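PDB 3OOO: proline dipeptidase from Streptococcus agalactiae, which probably hydrolyses dipeptides ending in proline with the help of manganese, and is represented here by its N-terminal domain alone. Local coordinates for residues M2-R7 against N29-F34; F46-R51 against S88-F93. One frame throughout, in Å; residues are numbered along the deposited sequence. Where two conformers were deposited one is given.

Both contacts belong to the creatinase/prolidase N-terminal domain and lie against the same mixed sheet. In contact 1, helix 3-14 meets the end of helix 25-32; in contact 2, the end of strand 44-48 and the turn after it meet the chain leaving helix 82-89. Their centres lie about 17 Å apart, and they follow one another along the chain. They touch through strand 44-48, where CD2 of Leu5 packs 3.7 Å from CG2 of Val47, while Phe46 and Tyr48 of that strand serve contact 2. Neither contact is at a metal site: in this family the manganese centre lies in the C-terminal catalytic domain, absent from this chain.

Contact 1. Residues M2-R7 against N29-F34; sequences MSKLNR and NYLTGF
Lys4 reaches across to Tyr30 with its chain extended beyond CG, and the two side chains cross at roughly a right angle. The end of the lysine lies over one face of the phenol ring: NZ is 3.7 Å from the centroid of the Tyr30 ring and 26° off its normal, a cation-pi contact displaced toward the rim. CD of Lys4 adds a CH-pi contact over the face, 4.0 Å from the centroid of that ring. The same NZ donates to the backbone, 2.9 Å from Tyr30 O, arriving tilted 25° from the carbonyl plane. Thus one residue offers the ammonium group both a ring and a carbonyl, which limits its freedom to swing. Tyr30 has CG anti to its backbone N (chi1 169°), which lays the ring beside its own carbonyl.

Here helix 3-14 packs against the C-terminal turn of helix 25-32, both on one side of the domain's mixed sheet. Toward that sheet the contact becomes apolar: CD2 of Leu5 meets CD1 of Leu31 at 4.0 Å, and Leu45 of strand 44-48 touches both leucines. Between the backbones a water accepts from Leu5 N at 3.0 Å and donates to Leu31 O at 2.9 Å. CD1 of Leu5 also reaches CG2 of Thr32, whose OG1 accepts from Phe34 N in an ST turn and is hydrogen-bonded to Val28 O.

Contact 2. Residues F46-R51 against S88-F93; sequences FVYEDR and SNLPSF
Leu90 sets one methyl squarely on the ring of Phe46: CD1 stands 3.7 Å from the ring centroid and only 5° off the normal, and its distances to the six ring carbons of Phe46 are nearly equal. This CH-pi contact is the tightly packed end of the interface. The other methyl of Leu90, CD2, stays above the same face but lies out past the ring edge, 3.9 Å from Phe46 CD2, and the two side chains cross at about a right angle. Ile54 of strand 54-58 and Phe74 of strand 73-76, with Phe117, also touch Leu90, so the leucine pins the chain leaving helix 82-89 onto the sheet.

Two residues on, Tyr48 projects from the same face of the strand as Phe46. The hydroxyl of Tyr48, OH, donates to Ser92 O at 2.8 Å, in the carbonyl plane and on a lone pair, with a C=O...donor angle of 137°. CB of Leu90 lies 3.5 Å from Tyr48 OH, and CD of Pro91 packs against CE2 of the Tyr48 ring.

Arg51 forms the looser, outer side, where Pro91 is exposed. Its chain bends at chi3 (78°), and NE passes above one face of the Tyr48 ring, toward the rim. Arg51 NH1 rests 3.5 Å from Pro91 CB, while CB of Ser92 lies over a face of the guanidinium. Asp50 holds that group side-on in a salt bridge: Arg51 NE donates to Asp50 OD1 at 2.9 Å, from above the carboxylate plane, and Arg51 NH2 to OD2 on the syn side but out of plane.

The polar chemistry across the interface therefore rests on a single neutral bond from a buried phenol to a backbone carbonyl, whereas the charge of Arg51 is probably balanced locally by Asp50, leaving its approach to Pro91 and Ser92 one of van der Waals contact.

Contact 1. Residues M2-R7 against N29-F34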
loop_
_atom_site.group_PDB
_atom_site.type_symbol
_atom_site.label_atom_id
_atom_site.label_comp_id
_atom_site.label_asym_id
_atom_site.label_seq_id
_atom_site.Cartn_x
_atom_site.Cartn_y
_atom_site.Cartn_z
HETATM N N MSE A 2 -11.830 -24.627 8.229
HETATM C CA MSE A 2 -10.930 -24.561 7.082
HETATM C C MSE A 2 -11.726 -24.364 5.794
HETATM O O MSE A 2 -11.154 -24.312 4.706
HETATM C CB MSE A 2 -10.106 -25.848 6.982
HETATM C CG MSE A 2 -8.909 -25.911 7.920
HETATM SE SE MSE A 2 -7.466 -24.704 7.395
HETATM C CE MSE A 2 -7.023 -25.464 5.649
ATOM N N SER A 3 -13.045 -24.250 5.932
ATOM C CA SER A 3 -13.971 -24.135 4.802
ATOM C C SER A 3 -13.613 -23.012 3.824
ATOM O O SER A 3 -13.535 -23.234 2.612
ATOM C CB SER A 3 -15.401 -23.945 5.325
ATOM O OG SER A 3 -16.302 -23.598 4.286
ATOM N N LYS A 4 -13.404 -21.813 4.361
ATOM C CA LYS A 4 -13.085 -20.642 3.547
ATOM C C LYS A 4 -11.740 -20.809 2.852
ATOM O O LYS A 4 -11.618 -20.541 1.655
ATOM C CB LYS A 4 -13.077 -19.374 4.402
ATOM C CG LYS A 4 -14.406 -19.061 5.086
ATOM C CD LYS A 4 -14.210 -18.031 6.190
ATOM C CE LYS A 4 -15.502 -17.763 6.942
ATOM N NZ LYS A 4 -15.255 -16.923 8.148
ATOM N N LEU A 5 -10.741 -21.269 3.603
ATOM C CA LEU A 5 -9.404 -21.448 3.042
ATOM C C LEU A 5 -9.361 -22.562 1.992
ATOM O O LEU A 5 -8.673 -22.430 0.980
ATOM C CB LEU A 5 -8.361 -21.668 4.146
ATOM C CG LEU A 5 -7.950 -20.402 4.915
ATOM C CD1 LEU A 5 -7.173 -20.737 6.191
ATOM C CD2 LEU A 5 -7.153 -19.450 4.017
ATOM N N ASN A 6 -10.103 -23.646 2.227
ATOM C CA ASN A 6 -10.229 -24.715 1.231
ATOM C C ASN A 6 -10.861 -24.206 -0.063
ATOM O O ASN A 6 -10.402 -24.531 -1.158
ATOM C CB ASN A 6 -11.044 -25.898 1.778
ATOM C CG ASN A 6 -10.309 -26.682 2.862
ATOM O OD1 ASN A 6 -9.080 -26.750 2.886
ATOM N ND2 ASN A 6 -11.076 -27.294 3.761
ATOM N N ARG A 7 -11.911 -23.396 0.067
ATOM C CA ARG A 7 -12.544 -22.786 -1.099
ATOM C C ARG A 7 -11.602 -21.881 -1.893
ATOM O O ARG A 7 -11.590 -21.924 -3.124
ATOM C CB ARG A 7 -13.800 -22.020 -0.696
ATOM C CG ARG A 7 -15.039 -22.882 -0.652
ATOM C CD ARG A 7 -16.231 -22.079 -0.193
ATOM N NE ARG A 7 -16.280 -21.975 1.263
ATOM C CZ ARG A 7 -17.038 -21.113 1.932
ATOM N NH1 ARG A 7 -17.820 -20.259 1.281
ATOM N NH2 ARG A 7 -17.015 -21.105 3.258
ATOM N N ASN A 29 -8.060 -12.494 9.889
ATOM C CA ASN A 29 -8.943 -12.864 10.990
ATOM C C ASN A 29 -10.222 -13.544 10.502
ATOM O O ASN A 29 -10.665 -14.527 11.091
ATOM C CB ASN A 29 -9.270 -11.640 11.848
ATOM C CG ASN A 29 -10.038 -11.997 13.105
ATOM O OD1 ASN A 29 -9.643 -12.884 13.864
ATOM N ND2 ASN A 29 -11.138 -11.292 13.339
ATOM N N TYR A 30 -10.804 -13.025 9.420
ATOM C CA TYR A 30 -11.980 -13.639 8.800
ATOM C C TYR A 30 -11.689 -15.079 8.373
ATOM O O TYR A 30 -12.524 -15.975 8.536
ATOM C CB TYR A 30 -12.451 -12.795 7.606
ATOM C CG TYR A 30 -13.488 -13.460 6.728
ATOM C CD1 TYR A 30 -14.818 -13.535 7.129
ATOM C CD2 TYR A 30 -13.136 -14.006 5.491
ATOM C CE1 TYR A 30 -15.778 -14.142 6.324
ATOM C CE2 TYR A 30 -14.088 -14.618 4.677
ATOM C CZ TYR A 30 -15.407 -14.681 5.103
ATOM O OH TYR A 30 -16.359 -15.283 4.308
ATOM N N LEU A 31 -10.492 -15.299 7.839
ATOM C CA LEU A 31 -10.112 -16.608 7.312
ATOM C C LEU A 31 -9.640 -17.616 8.354
ATOM O O LEU A 31 -9.694 -18.820 8.102
ATOM C CB LEU A 31 -9.036 -16.459 6.232
ATOM C CG LEU A 31 -9.410 -15.732 4.939
ATOM C CD1 LEU A 31 -8.171 -15.568 4.067
ATOM C CD2 LEU A 31 -10.520 -16.460 4.187
ATOM N N THR A 32 -9.165 -17.134 9.505
ATOM C CA THR A 32 -8.452 -17.992 10.464
ATOM C C THR A 32 -8.865 -17.854 11.929
ATOM O O THR A 32 -8.584 -18.747 12.730
ATOM C CB THR A 32 -6.918 -17.758 10.427
ATOM O OG1 THR A 32 -6.615 -16.460 10.961
ATOM C CG2 THR A 32 -6.357 -17.895 9.010
ATOM N N GLY A 33 -9.484 -16.732 12.287
ATOM C CA GLY A 33 -9.782 -16.422 13.687
ATOM C C GLY A 33 -8.623 -15.802 14.452
ATOM O O GLY A 33 -8.736 -15.520 15.648
ATOM N N PHE A 34 -7.501 -15.595 13.761
ATOM C CA PHE A 34 -6.323 -14.966 14.347
ATOM C C PHE A 34 -6.248 -13.518 13.884
ATOM O O PHE A 34 -6.152 -13.258 12.681
ATOM C CB PHE A 34 -5.055 -15.737 13.942
ATOM C CG PHE A 34 -3.764 -15.076 14.368
ATOM C CD1 PHE A 34 -3.324 -15.146 15.689
ATOM C CD2 PHE A 34 -2.978 -14.396 13.438
ATOM C CE1 PHE A 34 -2.132 -14.538 16.083
ATOM C CE2 PHE A 34 -1.778 -13.788 13.820
ATOM C CZ PHE A 34 -1.355 -13.857 15.149
HETATM O O HOH W 1 -10.924 -20.968 6.532
#

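Contact 2. Residues F46-R51 against S88-F93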
loop_
_atom_site.group_PDB
_atom_site.type_symbol
_atom_site.label_atom_id
_atom_site.label_comp_id
_atom_site.label_asym_id
_atom_site.label_seq_id
_atom_site.Cartn_x
_atom_site.Cartn_y
_atom_site.Cartn_z
ATOM N N PHE A 46 0.034 -17.300 3.495
ATOM C CA PHE A 46 0.317 -17.857 2.180
ATOM C C PHE A 46 -0.597 -19.037 1.920
ATOM O O PHE A 46 -0.530 -20.045 2.619
ATOM C CB PHE A 46 1.787 -18.289 2.074
ATOM C CG PHE A 46 2.767 -17.160 2.254
ATOM C CD1 PHE A 46 3.051 -16.294 1.198
ATOM C CD2 PHE A 46 3.405 -16.959 3.476
ATOM C CE1 PHE A 46 3.955 -15.245 1.361
ATOM C CE2 PHE A 46 4.314 -15.911 3.648
ATOM C CZ PHE A 46 4.590 -15.053 2.590
ATOM N N VAL A 47 -1.459 -18.888 0.919
ATOM C CA VAL A 47 -2.426 -19.921 0.557
ATOM C C VAL A 47 -2.021 -20.504 -0.792
ATOM O O VAL A 47 -2.191 -19.878 -1.837
ATOM C CB VAL A 47 -3.866 -19.359 0.521
ATOM C CG1 VAL A 47 -4.866 -20.453 0.113
ATOM C CG2 VAL A 47 -4.237 -18.766 1.877
ATOM N N TYR A 48 -1.434 -21.700 -0.743
ATOM C CA TYR A 48 -1.017 -22.418 -1.938
ATOM C C TYR A 48 -2.182 -23.202 -2.508
ATOM O O TYR A 48 -3.121 -23.534 -1.793
ATOM C CB TYR A 48 0.110 -23.391 -1.615
ATOM C CG TYR A 48 1.471 -22.765 -1.449
ATOM C CD1 TYR A 48 2.252 -22.445 -2.560
ATOM C CD2 TYR A 48 1.998 -22.531 -0.179
ATOM C CE1 TYR A 48 3.523 -21.884 -2.409
ATOM C CE2 TYR A 48 3.258 -21.973 -0.019
ATOM C CZ TYR A 48 4.013 -21.654 -1.132
ATOM O OH TYR A 48 5.264 -21.104 -0.963
ATOM N N GLU A 49 -2.087 -23.510 -3.796
ATOM C CA GLU A 49 -3.094 -24.288 -4.507
ATOM C C GLU A 49 -3.102 -25.767 -4.104
ATOM O O GLU A 49 -4.102 -26.453 -4.316
ATOM C CB GLU A 49 -2.845 -24.178 -6.020
ATOM C CG GLU A 49 -1.466 -24.716 -6.444
ATOM C CD GLU A 49 -1.151 -24.579 -7.927
ATOM O OE1 GLU A 49 -2.056 -24.256 -8.730
ATOM O OE2 GLU A 49 0.026 -24.805 -8.287
ATOM N N ASP A 50 -2.003 -26.251 -3.523
ATOM C CA ASP A 50 -1.753 -27.698 -3.416
ATOM C C ASP A 50 -1.343 -28.220 -2.036
ATOM O O ASP A 50 -0.920 -29.372 -1.905
ATOM C CB ASP A 50 -0.689 -28.105 -4.450
ATOM C CG ASP A 50 0.629 -27.362 -4.261
ATOM O OD1 ASP A 50 0.709 -26.491 -3.366
ATOM O OD2 ASP A 50 1.588 -27.646 -5.018
ATOM N N ARG A 51 -1.465 -27.386 -1.007
ATOM C CA ARG A 51 -1.069 -27.779 0.342
ATOM C C ARG A 51 -1.739 -26.886 1.382
ATOM O O ARG A 51 -2.420 -25.922 1.029
ATOM C CB ARG A 51 0.458 -27.736 0.484
ATOM C CG ARG A 51 1.058 -26.328 0.451
ATOM C CD ARG A 51 2.543 -26.381 0.116
ATOM N NE ARG A 51 2.771 -26.600 -1.313
ATOM C CZ ARG A 51 3.883 -27.120 -1.831
ATOM N NH1 ARG A 51 4.878 -27.504 -1.040
ATOM N NH2 ARG A 51 3.996 -27.271 -3.144
ATOM N N SER A 88 13.688 -18.470 2.546
ATOM C CA SER A 88 14.392 -19.662 3.013
ATOM C C SER A 88 13.456 -20.697 3.627
ATOM O O SER A 88 13.842 -21.853 3.824
ATOM C CB SER A 88 15.475 -19.282 4.028
ATOM O OG SER A 88 16.442 -18.423 3.450
ATOM N N ASN A 89 12.228 -20.289 3.937
ATOM C CA ASN A 89 11.302 -21.192 4.623
ATOM C C ASN A 89 10.092 -21.687 3.852
ATOM O O ASN A 89 9.638 -22.805 4.084
ATOM C CB ASN A 89 10.876 -20.595 5.959
ATOM C CG ASN A 89 11.964 -20.696 6.992
ATOM O OD1 ASN A 89 12.087 -21.710 7.676
ATOM N ND2 ASN A 89 12.780 -19.653 7.102
ATOM N N LEU A 90 9.556 -20.878 2.946
ATOM C CA LEU A 90 8.453 -21.355 2.112
ATOM C C LEU A 90 8.913 -22.515 1.224
ATOM O O LEU A 90 10.066 -22.542 0.792
ATOM C CB LEU A 90 7.841 -20.223 1.287
ATOM C CG LEU A 90 7.055 -19.163 2.065
ATOM C CD1 LEU A 90 6.392 -18.218 1.071
ATOM C CD2 LEU A 90 6.018 -19.756 3.026
ATOM N N PRO A 91 8.020 -23.492 0.984
ATOM C CA PRO A 91 8.401 -24.713 0.269
ATOM C C PRO A 91 8.454 -24.581 -1.248
ATOM O O PRO A 91 9.085 -25.414 -1.904
ATOM C CB PRO A 91 7.303 -25.698 0.671
ATOM C CG PRO A 91 6.104 -24.832 0.891
ATOM C CD PRO A 91 6.645 -23.579 1.516
ATOM N N SER A 92 7.803 -23.563 -1.806
ATOM C CA SER A 92 7.716 -23.426 -3.264
ATOM C C SER A 92 7.679 -21.977 -3.730
ATOM O O SER A 92 7.016 -21.134 -3.122
ATOM C CB SER A 92 6.498 -24.177 -3.812
ATOM O OG SER A 92 6.377 -23.984 -5.213
ATOM N N PHE A 93 8.392 -21.709 -4.822
ATOM C CA PHE A 93 8.419 -20.385 -5.444
ATOM C C PHE A 93 8.196 -20.455 -6.949
ATOM O O PHE A 93 8.241 -19.431 -7.636
ATOM C CB PHE A 93 9.735 -19.665 -5.131
ATOM C CG PHE A 93 10.031 -19.575 -3.669
ATOM C CD1 PHE A 93 9.476 -18.562 -2.895
ATOM C CD2 PHE A 93 10.843 -20.520 -3.057
ATOM C CE1 PHE A 93 9.739 -18.486 -1.534
ATOM C CE2 PHE A 93 11.110 -20.454 -1.698
ATOM C CZ PHE A 93 10.555 -19.434 -0.936
#